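Local atomic coordinates of beta-lactamase II (Erythrobacter litoralis, PDB entry 6V72), a protein that probably hydrolyses beta-lactam antibiotics to substituted beta-amino acids, as a zinc-dependent class B metallo-beta-lactamase. Residues Q207-F212 with E236-L241; M185-D190 with A203-S208; I222-S225 with P229-R232. All blocks are in the same frame, centred on the assembly; numbering follows the deposited sequence. Where two conformers were deposited one is given.

How the contacts relate
Contacts 1 and 2 lie close together, their centres about 4 Å apart, and share Gln207 and Ser208 of helix 205-215. The loop 185-190 is also held by helix 233-243, where Thr238 OG1 lies 2.9 Å from Lys187 N, probably a hydrogen bond. Contact 3 lies nearer the centre of the chain, its centre about 12 Å from that of contact 2 and 13 Å from that of contact 1. A probable hydrogen bond of 2.8 Å from Gly189 N to Glu230 OE2 ties it to contact 2. Cys184 and His226, zinc ligands although this chain has no zinc in the model, put contacts 2 and 3 beside the active site; contact 1 carries the calcium ligand Asp240.

Contact 1: residues Q207-F212 with E236-L241; sequences QSVRNF and ERTLDL. With CA (calcium ion), chain B.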
ATOM      1  N   GLN A 207      14.931   8.874   5.920  1.00 14.44           N
ATOM      2  CA  GLN A 207      16.370   9.096   5.960  1.00 13.82           C
ATOM      3  C   GLN A 207      17.094   8.197   4.968  1.00 13.19           C
ATOM      4  O   GLN A 207      18.086   8.611   4.367  1.00 13.35           O
ATOM      5  CB  GLN A 207      16.920   8.873   7.369  1.00 15.22           C
ATOM      6  CG  GLN A 207      18.397   9.224   7.492  1.00 17.13           C
ATOM      7  CD  GLN A 207      18.683  10.679   7.113  1.00 19.57           C
ATOM      8  OE1 GLN A 207      17.955  11.613   7.511  1.00 21.86           O
ATOM      9  NE2 GLN A 207      19.736  10.882   6.345  1.00 19.97           N
ATOM     10  N   SER A 208      16.624   6.962   4.784  1.00 12.09           N
ATOM     11  CA  SER A 208      17.264   6.103   3.792  1.00 11.13           C
ATOM     12  C   SER A 208      17.123   6.678   2.394  1.00 11.71           C
ATOM     13  O   SER A 208      18.055   6.598   1.586  1.00 12.55           O
ATOM     14  CB  SER A 208      16.692   4.688   3.865  1.00 11.79           C
ATOM     15  OG  SER A 208      16.867   4.158   5.187  1.00 12.76           O
ATOM     16  N   VAL A 209      15.980   7.285   2.085  1.00 11.88           N
ATOM     17  CA  VAL A 209      15.859   7.937   0.783  1.00 11.88           C
ATOM     18  C   VAL A 209      16.825   9.118   0.688  1.00 11.80           C
ATOM     19  O   VAL A 209      17.469   9.324  -0.345  1.00 12.83           O
ATOM     20  CB  VAL A 209      14.400   8.365   0.524  1.00 11.97           C
ATOM     21  CG1 VAL A 209      14.283   9.188  -0.766  1.00 14.14           C
ATOM     22  CG2 VAL A 209      13.510   7.148   0.414  1.00 12.68           C
ATOM     23  N   ARG A 210      16.961   9.904   1.764  1.00 12.39           N
ATOM     24  CA  ARG A 210      17.925  10.998   1.734  1.00 13.42           C
ATOM     25  C   ARG A 210      19.332  10.474   1.524  1.00 13.60           C
ATOM     26  O   ARG A 210      20.147  11.113   0.844  1.00 15.16           O
ATOM     27  CB  ARG A 210      17.880  11.796   3.035  1.00 13.55           C
ATOM     28  CG  ARG A 210      16.555  12.509   3.313  1.00 14.26           C
ATOM     29  CD  ARG A 210      16.704  13.430   4.541  1.00 15.54           C
ATOM     30  NE  ARG A 210      15.387  13.924   4.931  1.00 17.94           N
ATOM     31  CZ  ARG A 210      14.661  13.442   5.936  1.00 17.29           C
ATOM     32  NH1 ARG A 210      15.153  12.497   6.735  1.00 18.97           N
ATOM     33  NH2 ARG A 210      13.440  13.921   6.150  1.00 19.81           N
ATOM     34  N   ASN A 211      19.658   9.338   2.159  1.00 12.96           N
ATOM     35  CA  ASN A 211      20.989   8.750   2.012  1.00 12.54           C
ATOM     36  C   ASN A 211      21.251   8.344   0.564  1.00 12.34           C
ATOM     37  O   ASN A 211      22.327   8.600   0.024  1.00 14.36           O
ATOM     38  CB  ASN A 211      21.115   7.536   2.930  1.00 12.15           C
ATOM     39  CG  ASN A 211      21.150   7.920   4.410  1.00 13.12           C
ATOM     40  OD1 ASN A 211      21.424   9.074   4.767  1.00 16.32           O
ATOM     41  ND2 ASN A 211      20.905   6.948   5.270  1.00 14.80           N
ATOM     42  N   PHE A 212      20.270   7.696  -0.070  1.00 13.58           N
ATOM     43  CA  PHE A 212      20.376   7.344  -1.491  1.00 12.44           C
ATOM     44  C   PHE A 212      20.592   8.582  -2.355  1.00 13.74           C
ATOM     45  O   PHE A 212      21.456   8.592  -3.244  1.00 13.95           O
ATOM     46  CB  PHE A 212      19.110   6.589  -1.924  1.00 12.21           C
ATOM     47  CG  PHE A 212      18.984   6.372  -3.415  1.00 12.92           C
ATOM     48  CD1 PHE A 212      19.764   5.429  -4.066  1.00 13.35           C
ATOM     49  CD2 PHE A 212      18.060   7.092  -4.157  1.00 14.17           C
ATOM     50  CE1 PHE A 212      19.625   5.216  -5.442  1.00 11.89           C
ATOM     51  CE2 PHE A 212      17.912   6.887  -5.530  1.00 14.91           C
ATOM     52  CZ  PHE A 212      18.703   5.945  -6.171  1.00 13.89           C
ATOM     53  N   GLU A 236      12.281  12.965  -5.002  1.00 13.91           N
ATOM     54  CA  GLU A 236      11.582  14.007  -4.250  1.00 17.25           C
ATOM     55  C   GLU A 236      10.225  13.522  -3.764  1.00 16.49           C
ATOM     56  O   GLU A 236       9.857  13.737  -2.599  1.00 16.00           O
ATOM     57  CB  GLU A 236      11.419  15.253  -5.117  1.00 20.39           C
ATOM     58  CG  GLU A 236      10.633  16.373  -4.446  1.00 25.95           C
ATOM     59  CD  GLU A 236      10.239  17.483  -5.412  1.00 32.34           C
ATOM     60  OE1 GLU A 236      11.143  18.115  -6.001  1.00 35.50           O
ATOM     61  OE2 GLU A 236       9.018  17.718  -5.588  1.00 37.36           O
ATOM     62  N   ARG A 237       9.457  12.877  -4.649  1.00 15.81           N
ATOM     63  CA  ARG A 237       8.146  12.395  -4.252  1.00 13.58           C
ATOM     64  C   ARG A 237       8.262  11.259  -3.255  1.00 13.22           C
ATOM     65  O   ARG A 237       7.517  11.227  -2.276  1.00 14.04           O
ATOM     66  CB  ARG A 237       7.331  11.957  -5.471  1.00 13.98           C
ATOM     67  CG  ARG A 237       5.985  11.335  -5.138  1.00 16.36           C
ATOM     68  CD  ARG A 237       5.049  12.283  -4.389  1.00 17.28           C
ATOM     69  NE  ARG A 237       4.858  13.568  -5.054  1.00 20.27           N
ATOM     70  CZ  ARG A 237       3.933  13.802  -5.989  1.00 22.20           C
ATOM     71  NH1 ARG A 237       3.823  15.016  -6.542  1.00 24.86           N
ATOM     72  NH2 ARG A 237       3.117  12.822  -6.385  1.00 23.10           N
ATOM     73  N   THR A 238       9.164  10.297  -3.500  1.00 13.15           N
ATOM     74  CA  THR A 238       9.324   9.206  -2.548  1.00 12.45           C
ATOM     75  C   THR A 238       9.673   9.735  -1.160  1.00 13.53           C
ATOM     76  O   THR A 238       9.113   9.278  -0.158  1.00 13.88           O
ATOM     77  CB  THR A 238      10.396   8.221  -3.030  1.00 11.93           C
ATOM     78  OG1 THR A 238      10.003   7.721  -4.321  1.00 12.77           O
ATOM     79  CG2 THR A 238      10.542   7.058  -2.010  1.00 13.22           C
ATOM     80  N   LEU A 239      10.589  10.705  -1.094  1.00 13.91           N
ATOM     81  CA  LEU A 239      10.968  11.313   0.176  1.00 12.90           C
ATOM     82  C   LEU A 239       9.768  11.979   0.844  1.00 13.21           C
ATOM     83  O   LEU A 239       9.531  11.804   2.048  1.00 15.00           O
ATOM     84  CB  LEU A 239      12.074  12.347  -0.069  1.00 13.34           C
ATOM     85  CG  LEU A 239      12.610  13.036   1.177  1.00 13.65           C
ATOM     86  CD1 LEU A 239      12.996  12.010   2.270  1.00 14.01           C
ATOM     87  CD2 LEU A 239      13.788  13.896   0.789  1.00 14.16           C
ATOM     88  N   ASP A 240       8.998  12.748   0.074  1.00 13.64           N
ATOM     89  CA  ASP A 240       7.823  13.398   0.654  1.00 13.76           C
ATOM     90  C   ASP A 240       6.862  12.364   1.236  1.00 13.70           C
ATOM     91  O   ASP A 240       6.322  12.545   2.338  1.00 15.86           O
ATOM     92  CB  ASP A 240       7.099  14.230  -0.402  1.00 15.49           C
ATOM     93  CG  ASP A 240       7.497  15.714  -0.395  1.00 16.02           C
ATOM     94  OD1 ASP A 240       7.927  16.247   0.663  1.00 17.42           O
ATOM     95  OD2 ASP A 240       7.341  16.356  -1.457  1.00 18.14           O
ATOM     96  N   LEU A 241       6.612  11.278   0.499  1.00 14.16           N
ATOM     97  CA  LEU A 241       5.714  10.248   1.014  1.00 13.70           C
ATOM     98  C   LEU A 241       6.286   9.605   2.271  1.00 15.16           C
ATOM     99  O   LEU A 241       5.554   9.338   3.234  1.00 15.55           O
ATOM    100  CB  LEU A 241       5.462   9.178  -0.051  1.00 15.36           C
ATOM    101  CG  LEU A 241       4.666   9.636  -1.263  1.00 16.93           C
ATOM    102  CD1 LEU A 241       4.710   8.555  -2.344  1.00 16.48           C
ATOM    103  CD2 LEU A 241       3.217   9.950  -0.847  1.00 19.01           C
TER
HETATM  104 CA    CA B 301       7.823  16.822   2.921  1.00 16.86          CA
HETATM  105  O   HOH W   1       6.150  15.088   3.157  1.00 16.16           O
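Val209 meets Thr238 and Leu239 with its two methyl groups on the inner side of the helix pair. With CG1 anti to the backbone N (chi1 174°), that methyl lies 3.9 Å from CB of Leu239, while CG2 comes to 3.8 Å from CG2 of Thr238. The Thr238 hydroxyl points elsewhere, OG1 bonding to the carbonyl oxygen of Ala234 and to Lys187 N, and its methyl faces Val209. Around this apolar patch, in which Val209 and Thr238 are buried, Val209 also touches Ile235 and Leu239 touches Ala206. The two helices run nearly antiparallel, with 158° between their directions and the local axes 9.2 Å apart. They belong to the outer helical layer of the αβ/βα sandwich of metallo-beta-lactamases, on its C-terminal half, and Ile235 of helix 233-243 also reaches Ile222 in the sheet beneath. Toward solvent the contact changes character. Arg210 runs extended from CG to NE and crosses Leu239 at about a right angle, its CG 3.7 Å from Leu239 CD1, and the same methyl lies over one face of the guanidinium. The charged end is fixed by polar partners: NH1 gives a hydrogen bond of 3.0 Å to Gln207 OE1, approaching from 45° above the carbonyl plane, and NH2 forms a salt bridge with Glu243. Gln207 in turn uses NE2 to reach Asn211 OD1 at 2.9 Å, a chain of side-chain bonds along the outer side of helix 205-215. Glu243 also joins Asp240 in binding a calcium ion, with Asp240 OD1 2.3 Å from the metal. Water 1, 2.4 Å from that calcium, donates a hydrogen bond to the backbone O of Asp240. Near this site Asp240 packs on Met44 of the second subunit.

Contact 2: residues M185-D190 with A203-S208; sequences MIKAGD and AAYAQS
The loop that leaves the zinc ligand Cys184 in this metallo-beta-lactamase fold is held against helix 205-215 by Tyr205, whose side chain meets Met185 and Lys187. Zinc is not bound to this chain in the model, but Cys184 and His165 are zinc ligands of the protein, and the side chain of Lys187 is about 4 Å from that of His165 and about 5 Å from that of Cys184. In NDM-type relatives the lysine three positions after this cysteine recognises the beta-lactam carboxylate, and Lys187 probably does the same. The central bond is from Tyr205 OH to the backbone O of Met185, 2.7 Å long, with the hydroxyl at 121° to the C=O and tilted 21° from the carbonyl plane. Relative to the tyrosine ring, that oxygen lies at the edge, in its plane. Met185, modelled as selenomethionine, runs past the ring in the opposite direction. In one of its two conformers CG is anti to the backbone N (chi1 167°), which carries the chain along the tyrosine and brings CG to 4.0 Å from Tyr205 CE1. Beyond the tyrosine, helix 233-243 supplies Thr238 and Ala242 as packing partners, while Met185 rests on Pro161 and Asn169, so the contact is buried. Lys187 takes part mainly by its tail, CE lying 4.2 Å from Tyr205 OH. Its ammonium nitrogen NZ has its main partner in the carbonyl oxygen of Cys184. The phenol oxygen is gripped twice: it donates to Met185 O and accepts from water 2, 2.8 Å from OH and also in the ring plane. That water makes a weak hydrogen bond of 3.2 Å with Lys187 NZ.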
HETATM    1  N   MSE A 185      12.633   0.734  -3.363  0.60 14.66           N
HETATM    2  CA  MSE A 185      12.521   1.800  -2.402  0.60 15.14           C
HETATM    3  C   MSE A 185      11.996   3.091  -3.034  0.60 12.35           C
HETATM    4  O   MSE A 185      11.276   3.856  -2.393  0.60 13.42           O
HETATM    5  CB  MSE A 185      13.882   2.004  -1.770  0.60 21.59           C
HETATM    6  CG  MSE A 185      14.067   3.241  -0.980  0.60 31.17           C
HETATM    7 SE   MSE A 185      15.895   3.093  -0.343  0.60 42.76          SE
HETATM    8  CE  MSE A 185      16.405   1.365  -1.089  0.60 42.81           C
ATOM      9  N   ILE A 186      12.355   3.319  -4.302  1.00 13.60           N
ATOM     10  CA  ILE A 186      12.022   4.551  -5.011  1.00 13.36           C
ATOM     11  C   ILE A 186      10.785   4.306  -5.853  1.00 12.38           C
ATOM     12  O   ILE A 186      10.684   3.276  -6.551  1.00 15.56           O
ATOM     13  CB  ILE A 186      13.208   5.026  -5.876  1.00 14.34           C
ATOM     14  CG1 ILE A 186      14.426   5.303  -4.989  1.00 14.66           C
ATOM     15  CG2 ILE A 186      12.851   6.286  -6.693  1.00 16.57           C
ATOM     16  CD1 ILE A 186      14.240   6.478  -4.005  1.00 16.91           C
ATOM     17  N   LYS A 187       9.830   5.230  -5.754  1.00 13.37           N
ATOM     18  CA  LYS A 187       8.571   5.211  -6.479  1.00 15.16           C
ATOM     19  C   LYS A 187       8.515   6.384  -7.441  1.00 16.91           C
ATOM     20  O   LYS A 187       9.336   7.304  -7.385  1.00 15.06           O
ATOM     21  CB  LYS A 187       7.377   5.308  -5.526  1.00 19.89           C
ATOM     22  CG  LYS A 187       7.371   4.349  -4.385  1.00 25.19           C
ATOM     23  CD  LYS A 187       7.613   2.924  -4.809  1.00 26.82           C
ATOM     24  CE  LYS A 187       7.310   2.040  -3.633  1.00 32.06           C
ATOM     25  NZ  LYS A 187       7.835   0.672  -3.800  1.00 33.90           N
ATOM     26  N   ALA A 188       7.466   6.387  -8.259  1.00 17.19           N
ATOM     27  CA  ALA A 188       7.388   7.332  -9.364  1.00 15.95           C
ATOM     28  C   ALA A 188       7.188   8.753  -8.851  1.00 16.40           C
ATOM     29  O   ALA A 188       6.663   8.970  -7.758  1.00 16.50           O
ATOM     30  CB  ALA A 188       6.242   6.958 -10.305  1.00 18.91           C
ATOM     31  N   GLY A 189       7.619   9.721  -9.668  1.00 17.48           N
ATOM     32  CA  GLY A 189       7.476  11.134  -9.343  1.00 17.79           C
ATOM     33  C   GLY A 189       6.053  11.608  -9.174  1.00 19.68           C
ATOM     34  O   GLY A 189       5.830  12.696  -8.618  1.00 22.22           O
ATOM     35  N   ASP A 190       5.079  10.831  -9.640  1.00 18.15           N
ATOM     36  CA  ASP A 190       3.676  11.174  -9.472  1.00 21.82           C
ATOM     37  C   ASP A 190       2.957  10.172  -8.582  1.00 18.71           C
ATOM     38  O   ASP A 190       1.723  10.147  -8.549  1.00 22.16           O
ATOM     39  CB  ASP A 190       2.984  11.310 -10.830  1.00 25.61           C
ATOM     40  CG  ASP A 190       2.923  10.002 -11.614  1.00 29.81           C
ATOM     41  OD1 ASP A 190       3.525   8.988 -11.199  1.00 27.41           O
ATOM     42  OD2 ASP A 190       2.257   9.996 -12.684  1.00 36.03           O
ATOM     43  N   ALA A 203      10.010   3.990  10.050  1.00 19.23           N
ATOM     44  CA  ALA A 203      10.653   5.104  10.735  1.00 20.04           C
ATOM     45  C   ALA A 203      11.910   5.549  10.009  1.00 19.20           C
ATOM     46  O   ALA A 203      12.235   6.743  10.019  1.00 22.18           O
ATOM     47  CB  ALA A 203      10.987   4.724  12.172  1.00 24.31           C
ATOM     48  N   ALA A 204      12.618   4.613   9.362  1.00 18.04           N
ATOM     49  CA  ALA A 204      13.894   4.908   8.727  1.00 15.55           C
ATOM     50  C   ALA A 204      13.751   5.313   7.272  1.00 14.52           C
ATOM     51  O   ALA A 204      14.701   5.873   6.711  1.00 14.79           O
ATOM     52  CB  ALA A 204      14.834   3.697   8.807  1.00 16.95           C
ATOM     53  N   TYR A 205      12.569   5.089   6.683  1.00 12.65           N
ATOM     54  CA  TYR A 205      12.409   5.181   5.231  1.00 12.74           C
ATOM     55  C   TYR A 205      12.867   6.537   4.704  1.00 12.19           C
ATOM     56  O   TYR A 205      13.638   6.614   3.736  1.00 12.48           O
ATOM     57  CB  TYR A 205      10.947   4.910   4.868  1.00 12.51           C
ATOM     58  CG  TYR A 205      10.671   4.400   3.464  1.00 11.85           C
ATOM     59  CD1 TYR A 205      11.152   5.059   2.337  1.00 12.40           C
ATOM     60  CD2 TYR A 205       9.876   3.276   3.276  1.00 11.58           C
ATOM     61  CE1 TYR A 205      10.857   4.604   1.067  1.00 12.35           C
ATOM     62  CE2 TYR A 205       9.591   2.800   2.025  1.00 13.18           C
ATOM     63  CZ  TYR A 205      10.089   3.454   0.919  1.00 11.86           C
ATOM     64  OH  TYR A 205       9.777   2.950  -0.334  1.00 14.55           O
ATOM     65  N   ALA A 206      12.417   7.627   5.325  1.00 12.63           N
ATOM     66  CA  ALA A 206      12.755   8.934   4.776  1.00 12.24           C
ATOM     67  C   ALA A 206      14.261   9.196   4.809  1.00 12.15           C
ATOM     68  O   ALA A 206      14.828   9.691   3.827  1.00 13.49           O
ATOM     69  CB  ALA A 206      12.005  10.029   5.546  1.00 15.55           C
ATOM     70  N   GLN A 207      14.931   8.874   5.920  1.00 14.44           N
ATOM     71  CA  GLN A 207      16.370   9.096   5.960  1.00 13.82           C
ATOM     72  C   GLN A 207      17.094   8.197   4.968  1.00 13.19           C
ATOM     73  O   GLN A 207      18.086   8.611   4.367  1.00 13.35           O
ATOM     74  CB  GLN A 207      16.920   8.873   7.369  1.00 15.22           C
ATOM     75  CG  GLN A 207      18.397   9.224   7.492  1.00 17.13           C
ATOM     76  CD  GLN A 207      18.683  10.679   7.113  1.00 19.57           C
ATOM     77  OE1 GLN A 207      17.955  11.613   7.511  1.00 21.86           O
ATOM     78  NE2 GLN A 207      19.736  10.882   6.345  1.00 19.97           N
ATOM     79  N   SER A 208      16.624   6.962   4.784  1.00 12.09           N
ATOM     80  CA  SER A 208      17.264   6.103   3.792  1.00 11.13           C
ATOM     81  C   SER A 208      17.123   6.678   2.394  1.00 11.71           C
ATOM     82  O   SER A 208      18.055   6.598   1.586  1.00 12.55           O
ATOM     83  CB  SER A 208      16.692   4.688   3.865  1.00 11.79           C
ATOM     84  OG  SER A 208      16.867   4.158   5.187  1.00 12.76           O
TER
HETATM   85  O   HOH W   2       7.894   0.911  -0.638  1.00 25.88           O

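Contact 3: residues I222-S225 with P229-R232; sequences IAMS and PEGR
Ile222 and Glu230 bond to each other with both backbone groups. Ile222 N donates to Glu230 O at 2.8 Å and Glu230 N to Ile222 O at 3.0 Å, both nearly straight at 168° and 167°. Ile222 O receives a second, weaker approach from Pro229, whose CA stands 3.3 Å away in a CA-H...O contact, so one carbonyl serves two neighbouring residues. This hydrogen-bonded antiparallel pair is a single bridge: it adds Glu230 beside strand 221-223, an outermost strand of the smaller sheet, whose other side is bonded to strand 179-181 through Ala223 and Ala180. Between the two segments the chain turns back through His226, a zinc ligand of this protein although no zinc is bound to this chain in the model, and after Arg232 it enters helix 233-243. The bridge thus closes the short loop that carries His226. Outward from the bonds, Ile222 packs by its CG1 branch, which lies 3.7 Å from Gly231 O and 4.2 Å from CG of Arg232. Arg232 bends at chi3, and its NH2 donates to the carbonyl oxygens of Phe216 and Ala219, in the link between helix 205-215 and strand 221-223. Ile222 also touches Ala180 of strand 179-181 and Ile235 of helix 233-243. Met224, modelled as selenomethionine, starts with CG between the backbone N and the carbonyl carbon (chi1 69°), then bends so that its terminal CE comes to 4.1 Å from Glu230 CG. Pro229 sits against Leu30 and Met36.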
ATOM      1  N   ILE A 222      16.870   8.409 -12.976  1.00 14.95           N
ATOM      2  CA  ILE A 222      16.541   7.563 -11.841  1.00 14.06           C
ATOM      3  C   ILE A 222      15.660   6.424 -12.334  1.00 14.25           C
ATOM      4  O   ILE A 222      14.586   6.648 -12.898  1.00 16.76           O
ATOM      5  CB  ILE A 222      15.850   8.350 -10.718  1.00 14.96           C
ATOM      6  CG1 ILE A 222      16.696   9.562 -10.324  1.00 16.97           C
ATOM      7  CG2 ILE A 222      15.571   7.409  -9.513  1.00 17.39           C
ATOM      8  CD1 ILE A 222      18.118   9.217  -9.881  1.00 16.90           C
ATOM      9  N   ALA A 223      16.130   5.201 -12.138  1.00 14.83           N
ATOM     10  CA  ALA A 223      15.430   3.985 -12.503  1.00 14.92           C
ATOM     11  C   ALA A 223      14.974   3.279 -11.234  1.00 14.91           C
ATOM     12  O   ALA A 223      15.548   3.484 -10.166  1.00 14.55           O
ATOM     13  CB  ALA A 223      16.361   3.079 -13.299  1.00 17.66           C
HETATM   14  N   MSE A 224      13.934   2.455 -11.357  1.00 14.65           N
HETATM   15  CA  MSE A 224      13.369   1.789 -10.181  1.00 13.67           C
HETATM   16  C   MSE A 224      12.616   0.526 -10.553  1.00 13.29           C
HETATM   17  O   MSE A 224      12.429   0.259 -11.741  1.00 14.04           O
HETATM   18  CB  MSE A 224      12.466   2.750  -9.395  1.00 17.74           C
HETATM   19  CG  MSE A 224      11.166   3.112 -10.114  1.00 18.34           C
HETATM   20 SE   MSE A 224      10.649   4.957  -9.749  0.71 21.33          SE
HETATM   21  CE  MSE A 224      11.808   5.786 -11.100  0.95 22.22           C
ATOM     22  N   SER A 225      12.189  -0.255  -9.549  1.00 16.81           N
ATOM     23  CA  SER A 225      11.721  -1.614  -9.827  1.00 15.12           C
ATOM     24  C   SER A 225      10.371  -1.651 -10.524  1.00 14.39           C
ATOM     25  O   SER A 225      10.140  -2.538 -11.348  1.00 15.73           O
ATOM     26  CB  SER A 225      11.655  -2.442  -8.547  1.00 16.20           C
ATOM     27  OG  SER A 225      12.966  -2.750  -8.086  1.00 17.32           O
ATOM     28  N   PRO A 229      11.884   4.724 -16.050  1.00 19.37           N
ATOM     29  CA  PRO A 229      12.880   5.708 -15.608  1.00 18.79           C
ATOM     30  C   PRO A 229      12.382   7.128 -15.789  1.00 17.57           C
ATOM     31  O   PRO A 229      11.645   7.450 -16.726  1.00 22.10           O
ATOM     32  CB  PRO A 229      14.089   5.453 -16.514  1.00 22.42           C
ATOM     33  CG  PRO A 229      13.814   4.212 -17.246  1.00 24.72           C
ATOM     34  CD  PRO A 229      12.361   3.899 -17.170  1.00 19.66           C
ATOM     35  N   GLU A 230      12.841   7.992 -14.900  1.00 17.12           N
ATOM     36  CA  GLU A 230      12.499   9.400 -14.993  1.00 17.82           C
ATOM     37  C   GLU A 230      13.625  10.180 -14.336  1.00 18.38           C
ATOM     38  O   GLU A 230      14.752   9.687 -14.232  1.00 21.78           O
ATOM     39  CB  GLU A 230      11.114   9.644 -14.373  1.00 18.74           C
ATOM     40  CG  GLU A 230      11.036   9.341 -12.890  1.00 22.31           C
ATOM     41  CD  GLU A 230       9.703   9.774 -12.303  1.00 24.87           C
ATOM     42  OE1 GLU A 230       9.480  10.994 -12.157  1.00 26.52           O
ATOM     43  OE2 GLU A 230       8.874   8.892 -12.009  1.00 25.49           O
ATOM     44  N   GLY A 231      13.341  11.405 -13.914  1.00 19.13           N
ATOM     45  CA  GLY A 231      14.325  12.240 -13.272  1.00 19.26           C
ATOM     46  C   GLY A 231      14.245  12.185 -11.760  1.00 17.93           C
ATOM     47  O   GLY A 231      13.597  11.312 -11.167  1.00 17.85           O
ATOM     48  N   ARG A 232      14.899  13.156 -11.120  1.00 17.98           N
ATOM     49  CA  ARG A 232      15.000  13.113  -9.667  1.00 17.77           C
ATOM     50  C   ARG A 232      13.689  13.437  -8.961  1.00 17.52           C
ATOM     51  O   ARG A 232      13.622  13.295  -7.736  1.00 17.62           O
ATOM     52  CB  ARG A 232      16.122  14.036  -9.192  1.00 17.44           C
ATOM     53  CG  ARG A 232      17.491  13.590  -9.681  1.00 17.96           C
ATOM     54  CD  ARG A 232      18.626  14.360  -9.041  1.00 17.89           C
ATOM     55  NE  ARG A 232      18.898  14.064  -7.634  1.00 18.18           N
ATOM     56  CZ  ARG A 232      19.768  13.151  -7.219  1.00 19.41           C
ATOM     57  NH1 ARG A 232      19.995  12.986  -5.915  1.00 18.00           N
ATOM     58  NH2 ARG A 232      20.404  12.390  -8.108  1.00 19.94           N
TER